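Local coordinates for protein aspartokinase 1, chloroplastic (Arabidopsis thaliana, PDB 2CDQ) that phosphorylates L-aspartate with ATP to open the aspartate-family amino acid pathway, and binds lysine and S-adenosylmethionine as allosteric effectors on its ACT domains, at residues K360-F365 and I382-D387; S371-A376 and L386-L391. All coordinates share one frame; numbering follows the deposited sequence.

Contact 1. Residues K360-F365 and I382-D387. With SAM (S-adenosylmethionine), chain F.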
loop_
_atom_site.group_PDB
_atom_site.type_symbol
_atom_site.label_atom_id
_atom_site.label_comp_id
_atom_site.label_asym_id
_atom_site.label_seq_id
_atom_site.Cartn_x
_atom_site.Cartn_y
_atom_site.Cartn_z
ATOM N N LYS A 360 -6.417 2.702 10.844
ATOM C CA LYS A 360 -5.914 2.297 12.148
ATOM C C LYS A 360 -4.447 1.862 12.088
ATOM O O LYS A 360 -3.642 2.275 12.929
ATOM C CB LYS A 360 -6.782 1.178 12.731
ATOM C CG LYS A 360 -6.506 0.876 14.200
ATOM C CD LYS A 360 -7.100 1.942 15.121
ATOM C CE LYS A 360 -6.635 1.755 16.557
ATOM N NZ LYS A 360 -5.195 2.107 16.703
ATOM N N VAL A 361 -4.111 1.033 11.094
ATOM C CA VAL A 361 -2.751 0.509 10.922
ATOM C C VAL A 361 -1.720 1.635 10.891
ATOM O O VAL A 361 -0.749 1.613 11.645
ATOM C CB VAL A 361 -2.622 -0.364 9.647
ATOM C CG1 VAL A 361 -1.163 -0.651 9.331
ATOM C CG2 VAL A 361 -3.379 -1.664 9.821
ATOM N N PHE A 362 -1.953 2.625 10.035
ATOM C CA PHE A 362 -1.019 3.728 9.874
ATOM C C PHE A 362 -1.155 4.806 10.951
ATOM O O PHE A 362 -0.269 5.651 11.115
ATOM C CB PHE A 362 -1.117 4.285 8.462
ATOM C CG PHE A 362 -0.681 3.301 7.416
ATOM C CD1 PHE A 362 -1.620 2.659 6.611
ATOM C CD2 PHE A 362 0.666 2.983 7.262
ATOM C CE1 PHE A 362 -1.226 1.743 5.655
ATOM C CE2 PHE A 362 1.072 2.067 6.312
ATOM C CZ PHE A 362 0.128 1.445 5.503
ATOM N N SER A 363 -2.255 4.764 11.694
ATOM C CA SER A 363 -2.383 5.598 12.874
ATOM C C SER A 363 -1.390 5.142 13.940
ATOM O O SER A 363 -0.724 5.970 14.560
ATOM C CB SER A 363 -3.802 5.560 13.423
ATOM O OG SER A 363 -3.906 6.434 14.526
ATOM N N ILE A 364 -1.293 3.825 14.136
ATOM C CA ILE A 364 -0.336 3.233 15.070
ATOM C C ILE A 364 1.071 3.739 14.781
ATOM O O ILE A 364 1.755 4.244 15.679
ATOM C CB ILE A 364 -0.370 1.690 15.019
ATOM C CG1 ILE A 364 -1.647 1.171 15.686
ATOM C CG2 ILE A 364 0.870 1.091 15.688
ATOM C CD1 ILE A 364 -2.021 -0.254 15.299
ATOM N N PHE A 365 1.487 3.616 13.521
ATOM C CA PHE A 365 2.796 4.097 13.087
ATOM C C PHE A 365 2.995 5.587 13.406
ATOM O O PHE A 365 4.042 5.966 13.933
ATOM C CB PHE A 365 3.019 3.797 11.601
ATOM C CG PHE A 365 3.343 2.353 11.316
ATOM C CD1 PHE A 365 2.351 1.473 10.896
ATOM C CD2 PHE A 365 4.641 1.871 11.470
ATOM C CE1 PHE A 365 2.643 0.132 10.627
ATOM C CE2 PHE A 365 4.943 0.530 11.207
ATOM C CZ PHE A 365 3.940 -0.340 10.785
ATOM N N ILE A 382 -1.897 -6.579 4.671
ATOM C CA ILE A 382 -1.129 -5.445 4.191
ATOM C C ILE A 382 0.328 -5.581 4.652
ATOM O O ILE A 382 0.602 -5.873 5.815
ATOM C CB ILE A 382 -1.832 -4.048 4.453
ATOM C CG1 ILE A 382 -0.826 -2.934 4.744
ATOM C CG2 ILE A 382 -2.892 -4.132 5.561
ATOM C CD1 ILE A 382 -0.723 -2.587 6.215
ATOM N N SER A 383 1.247 -5.437 3.703
ATOM C CA SER A 383 2.673 -5.561 3.962
ATOM C C SER A 383 3.332 -4.227 3.685
ATOM O O SER A 383 2.897 -3.477 2.809
ATOM C CB SER A 383 3.283 -6.639 3.077
ATOM O OG SER A 383 2.488 -7.810 3.099
ATOM N N LEU A 384 4.375 -3.928 4.445
ATOM C CA LEU A 384 5.016 -2.630 4.365
ATOM C C LEU A 384 6.466 -2.713 4.769
ATOM O O LEU A 384 6.897 -3.677 5.399
ATOM C CB LEU A 384 4.282 -1.594 5.225
ATOM C CG LEU A 384 4.089 -1.819 6.728
ATOM C CD1 LEU A 384 5.284 -1.334 7.527
ATOM C CD2 LEU A 384 2.838 -1.099 7.171
ATOM N N THR A 385 7.206 -1.673 4.416
ATOM C CA THR A 385 8.628 -1.632 4.652
ATOM C C THR A 385 8.923 -0.284 5.304
ATOM O O THR A 385 8.308 0.718 4.954
ATOM C CB THR A 385 9.381 -1.870 3.314
ATOM O OG1 THR A 385 10.431 -2.823 3.501
ATOM C CG2 THR A 385 9.930 -0.598 2.730
ATOM N N LEU A 386 9.814 -0.261 6.289
ATOM C CA LEU A 386 10.094 0.981 7.024
ATOM C C LEU A 386 11.189 1.779 6.345
ATOM O O LEU A 386 12.118 1.195 5.795
ATOM C CB LEU A 386 10.492 0.682 8.470
ATOM C CG LEU A 386 9.504 -0.168 9.262
ATOM C CD1 LEU A 386 10.112 -0.597 10.587
ATOM C CD2 LEU A 386 8.211 0.588 9.470
ATOM N N ASP A 387 11.082 3.107 6.382
ATOM C CA ASP A 387 12.107 3.985 5.804
ATOM C C ASP A 387 13.501 3.415 6.058
ATOM O O ASP A 387 13.786 2.962 7.172
ATOM C CB ASP A 387 12.029 5.386 6.415
ATOM C CG ASP A 387 11.062 6.308 5.688
ATOM O OD1 ASP A 387 10.537 5.941 4.615
ATOM O OD2 ASP A 387 10.840 7.426 6.198
HETATM N N SAM F . 9.469 6.382 21.278
HETATM C CA SAM F . 10.185 7.326 20.425
HETATM C C SAM F . 9.404 8.623 20.194
HETATM O O SAM F . 9.979 9.715 20.166
HETATM O OXT SAM F . 8.184 8.611 20.024
HETATM C CB SAM F . 10.541 6.671 19.094
HETATM C CG SAM F . 11.629 7.388 18.287
HETATM S SD SAM F . 11.004 7.954 16.686
HETATM C CE SAM F . 10.904 6.395 15.771
HETATM C "C5'" SAM F . 12.358 8.875 15.887
HETATM C "C4'" SAM F . 13.783 8.316 15.962
HETATM O "O4'" SAM F . 13.888 7.058 15.327
HETATM C "C3'" SAM F . 14.777 9.227 15.255
HETATM O "O3'" SAM F . 15.904 9.380 16.084
HETATM C "C2'" SAM F . 15.180 8.510 13.980
HETATM O "O2'" SAM F . 16.564 8.630 13.721
HETATM C "C1'" SAM F . 14.828 7.061 14.260
HETATM N N9 SAM F . 14.264 6.345 13.095
HETATM C C8 SAM F . 14.855 5.297 12.438
HETATM N N7 SAM F . 14.041 4.878 11.446
HETATM C C5 SAM F . 12.929 5.639 11.460
HETATM C C6 SAM F . 11.783 5.639 10.667
HETATM N N6 SAM F . 11.643 4.766 9.673
HETATM N N1 SAM F . 10.786 6.559 10.920
HETATM C C2 SAM F . 10.929 7.470 11.949
HETATM N N3 SAM F . 12.071 7.463 12.731
HETATM C C4 SAM F . 13.053 6.564 12.493
#

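Contact 2. Residues S371-A376 and L386-L391. With LYS (lysine), chain C; SAM (S-adenosylmethionine), chain F.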
loop_
_atom_site.group_PDB
_atom_site.type_symbol
_atom_site.label_atom_id
_atom_site.label_comp_id
_atom_site.label_asym_id
_atom_site.label_seq_id
_atom_site.Cartn_x
_atom_site.Cartn_y
_atom_site.Cartn_z
ATOM N N SER A 371 8.121 6.436 10.143
ATOM C CA SER A 371 7.791 6.610 8.736
ATOM C C SER A 371 7.974 5.312 7.943
ATOM O O SER A 371 9.048 4.702 7.953
ATOM C CB SER A 371 8.608 7.743 8.121
ATOM O OG SER A 371 8.382 7.824 6.725
ATOM N N VAL A 372 6.893 4.912 7.271
ATOM C CA VAL A 372 6.812 3.723 6.418
ATOM C C VAL A 372 7.217 4.099 4.991
ATOM O O VAL A 372 6.966 5.215 4.554
ATOM C CB VAL A 372 5.354 3.188 6.395
ATOM C CG1 VAL A 372 5.244 1.890 5.593
ATOM C CG2 VAL A 372 4.825 2.987 7.809
ATOM N N ASP A 373 7.839 3.172 4.265
ATOM C CA ASP A 373 8.296 3.433 2.896
ATOM C C ASP A 373 7.390 2.772 1.848
ATOM O O ASP A 373 6.455 3.400 1.342
ATOM C CB ASP A 373 9.756 2.986 2.736
ATOM C CG ASP A 373 10.339 3.308 1.365
ATOM O OD1 ASP A 373 11.363 2.694 1.014
ATOM O OD2 ASP A 373 9.800 4.173 0.640
ATOM N N VAL A 374 7.668 1.508 1.536
ATOM C CA VAL A 374 6.961 0.769 0.489
ATOM C C VAL A 374 5.740 0.049 1.082
ATOM O O VAL A 374 5.799 -0.440 2.213
ATOM C CB VAL A 374 7.927 -0.228 -0.202
ATOM C CG1 VAL A 374 7.227 -1.051 -1.262
ATOM C CG2 VAL A 374 9.099 0.521 -0.800
ATOM N N VAL A 375 4.636 0.013 0.335
ATOM C CA VAL A 375 3.402 -0.648 0.793
ATOM C C VAL A 375 2.789 -1.498 -0.324
ATOM O O VAL A 375 2.780 -1.100 -1.495
ATOM C CB VAL A 375 2.339 0.363 1.337
ATOM C CG1 VAL A 375 1.009 -0.324 1.620
ATOM C CG2 VAL A 375 2.825 1.055 2.598
ATOM N N ALA A 376 2.298 -2.675 0.055
ATOM C CA ALA A 376 1.534 -3.546 -0.832
ATOM C C ALA A 376 0.448 -4.246 -0.027
ATOM O O ALA A 376 0.444 -4.173 1.204
ATOM C CB ALA A 376 2.441 -4.561 -1.504
ATOM N N LEU A 386 9.814 -0.261 6.289
ATOM C CA LEU A 386 10.094 0.981 7.024
ATOM C C LEU A 386 11.189 1.779 6.345
ATOM O O LEU A 386 12.118 1.195 5.795
ATOM C CB LEU A 386 10.492 0.682 8.470
ATOM C CG LEU A 386 9.504 -0.168 9.262
ATOM C CD1 LEU A 386 10.112 -0.597 10.587
ATOM C CD2 LEU A 386 8.211 0.588 9.470
ATOM N N ASP A 387 11.082 3.107 6.382
ATOM C CA ASP A 387 12.107 3.985 5.804
ATOM C C ASP A 387 13.501 3.415 6.058
ATOM O O ASP A 387 13.786 2.962 7.172
ATOM C CB ASP A 387 12.029 5.386 6.415
ATOM C CG ASP A 387 11.062 6.308 5.688
ATOM O OD1 ASP A 387 10.537 5.941 4.615
ATOM O OD2 ASP A 387 10.840 7.426 6.198
ATOM N N PRO A 388 14.373 3.417 5.032
ATOM C CA PRO A 388 15.748 2.963 5.255
ATOM C C PRO A 388 16.402 3.832 6.318
ATOM O O PRO A 388 16.122 5.031 6.381
ATOM C CB PRO A 388 16.420 3.186 3.895
ATOM C CG PRO A 388 15.304 3.201 2.905
ATOM C CD PRO A 388 14.146 3.824 3.632
ATOM N N SER A 389 17.248 3.236 7.155
ATOM C CA SER A 389 17.816 3.951 8.306
ATOM C C SER A 389 18.678 5.166 7.940
ATOM O O SER A 389 18.699 6.149 8.685
ATOM C CB SER A 389 18.611 3.002 9.197
ATOM O OG SER A 389 19.734 2.499 8.497
ATOM N N LYS A 390 19.371 5.103 6.800
ATOM C CA LYS A 390 20.242 6.205 6.359
ATOM C C LYS A 390 19.470 7.505 6.101
ATOM O O LYS A 390 20.056 8.584 6.015
ATOM C CB LYS A 390 21.092 5.798 5.144
ATOM C CG LYS A 390 20.431 5.957 3.772
ATOM C CD LYS A 390 21.196 5.146 2.727
ATOM C CE LYS A 390 20.796 5.510 1.308
ATOM N NZ LYS A 390 21.712 6.518 0.689
ATOM N N LEU A 391 18.154 7.384 5.995
ATOM C CA LEU A 391 17.261 8.519 5.824
ATOM C C LEU A 391 17.027 9.220 7.156
ATOM O O LEU A 391 16.430 10.298 7.199
ATOM C CB LEU A 391 15.927 8.015 5.284
ATOM C CG LEU A 391 15.061 8.938 4.443
ATOM C CD1 LEU A 391 15.539 8.894 3.012
ATOM C CD2 LEU A 391 13.629 8.470 4.529
HETATM N N LYS C . 3.865 9.449 5.571
HETATM C CA LYS C . 4.308 8.099 5.170
HETATM C C LYS C . 4.572 7.391 6.475
HETATM O O LYS C . 4.039 7.790 7.525
HETATM C CB LYS C . 5.589 8.196 4.328
HETATM C CG LYS C . 5.704 7.132 3.224
HETATM C CD LYS C . 4.728 7.348 2.085
HETATM C CE LYS C . 4.771 6.185 1.084
HETATM N NZ LYS C . 5.985 6.134 0.201
HETATM O OXT LYS C . 5.319 6.417 6.510
HETATM N N SAM F . 9.469 6.382 21.278
HETATM C CA SAM F . 10.185 7.326 20.425
HETATM C C SAM F . 9.404 8.623 20.194
HETATM O O SAM F . 9.979 9.715 20.166
HETATM O OXT SAM F . 8.184 8.611 20.024
HETATM C CB SAM F . 10.541 6.671 19.094
HETATM C CG SAM F . 11.629 7.388 18.287
HETATM S SD SAM F . 11.004 7.954 16.686
HETATM C CE SAM F . 10.904 6.395 15.771
HETATM C "C5'" SAM F . 12.358 8.875 15.887
HETATM C "C4'" SAM F . 13.783 8.316 15.962
HETATM O "O4'" SAM F . 13.888 7.058 15.327
HETATM C "C3'" SAM F . 14.777 9.227 15.255
HETATM O "O3'" SAM F . 15.904 9.380 16.084
HETATM C "C2'" SAM F . 15.180 8.510 13.980
HETATM O "O2'" SAM F . 16.564 8.630 13.721
HETATM C "C1'" SAM F . 14.828 7.061 14.260
HETATM N N9 SAM F . 14.264 6.345 13.095
HETATM C C8 SAM F . 14.855 5.297 12.438
HETATM N N7 SAM F . 14.041 4.878 11.446
HETATM C C5 SAM F . 12.929 5.639 11.460
HETATM C C6 SAM F . 11.783 5.639 10.667
HETATM N N6 SAM F . 11.643 4.766 9.673
HETATM N N1 SAM F . 10.786 6.559 10.920
HETATM C C2 SAM F . 10.929 7.470 11.949
HETATM N N3 SAM F . 12.071 7.463 12.731
HETATM C C4 SAM F . 13.053 6.564 12.493
#

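Contact 1. Residues K360-F365 and I382-D387
I382 opens the strand side of this contact by meeting V361 tip to tip, its CD1 lying 3.7 Å from V361 CG1, while the same methyl touches the F362 ring more loosely. V361 CG1 in turn sits over the centre of that ring, within the helix itself. S383 belongs to the other face of the strand, where its hydroxyl bonds D345 OD1 and A457 N of the second subunit. L384 then meets two phenylalanines. Its CG stands between the backbone N and the carbonyl carbon (chi1 58°); CD2 touches both rings, F362 CE2 at 3.7 Å and also F365 CE1, whereas CD1 touches only F365, 3.7 Å from CZ. A branched leucine suits this place because one side chain can serve two rings. T385 lies on the same face as S383, its OG1 weakly bonded to T342 O. L386 crosses F365 at about a right angle and brings CD2 to 3.7 Å from F365 CE2. D387 leaves the strand to meet S-adenosylmethionine, with CB 3.3 Å from N6. The 360-365 turn of the helix runs at 26° to strand 382-386. This is the helix-on-sheet packing of an ACT domain, with strands 341-347 and 372-378 flanking strand 381-386 and helix 398-408 packing against I364 and F365.

Contact 2. Residues S371-A376 and L386-L391
S371 and D387 form the tight end of this contact. The backbone N of D387 donates to S371 O at 3.0 Å, and S371 OG donates to D387 OD2 at 2.5 Å, meeting the carboxylate from above its plane, 52° out of it. With OG anti to the backbone N (chi1 174°), the short serine hydroxyl reaches the acid; it also bonds Q354 O of the second subunit. The adenine pairs with the main chain of S371: S371 N donates to SAM N1 at 2.8 Å, and SAM N6 to S371 O at 3.1 Å, both almost straight at 177°. D373 O accepts from the effector lysine NZ at 3.0 Å; Q354 O, G356 N and S378 O of the second subunit bond the same lysine, which thus lies between the subunits. Looser are V372 and L386, an antiparallel non-hydrogen-bonded pair whose diverging side chains keep their nearest methyls 4.5 Å apart. D373 crosses D387, and a salt bridge from K338 to D373 OD1 would temper their repulsion. S389 and K390 face the solvent side of the 3-10 turn, whereas L391 turns in. Strand 372-378 forms one edge of its sheet within the chain, beside strand 381-386, with helix 357-367 over V372 and helix 277-287 against P388 and L391.

How the contacts relate
From the N terminus, helix 357-367 comes first, then strand 372-378, a tight turn, and strand 381-386 with the loop after it. Contact 1 closes the longer loop, from K360-F365 to I382-D387; contact 2 closes a shorter one, from S371-A376 to L386-L391. The second begins inside the first and ends beyond it, so the two overlap, sharing L386 and D387. T385 joins them directly: D373 and V374 both face it in a classic beta bulge. Contact 1 ties the helix to the sheet, while contact 2 ties the edge strand to the effector-binding loop. Both reach S-adenosylmethionine, contact 1 by D387 alone and contact 2 by S371 as well. Both also touch the second subunit.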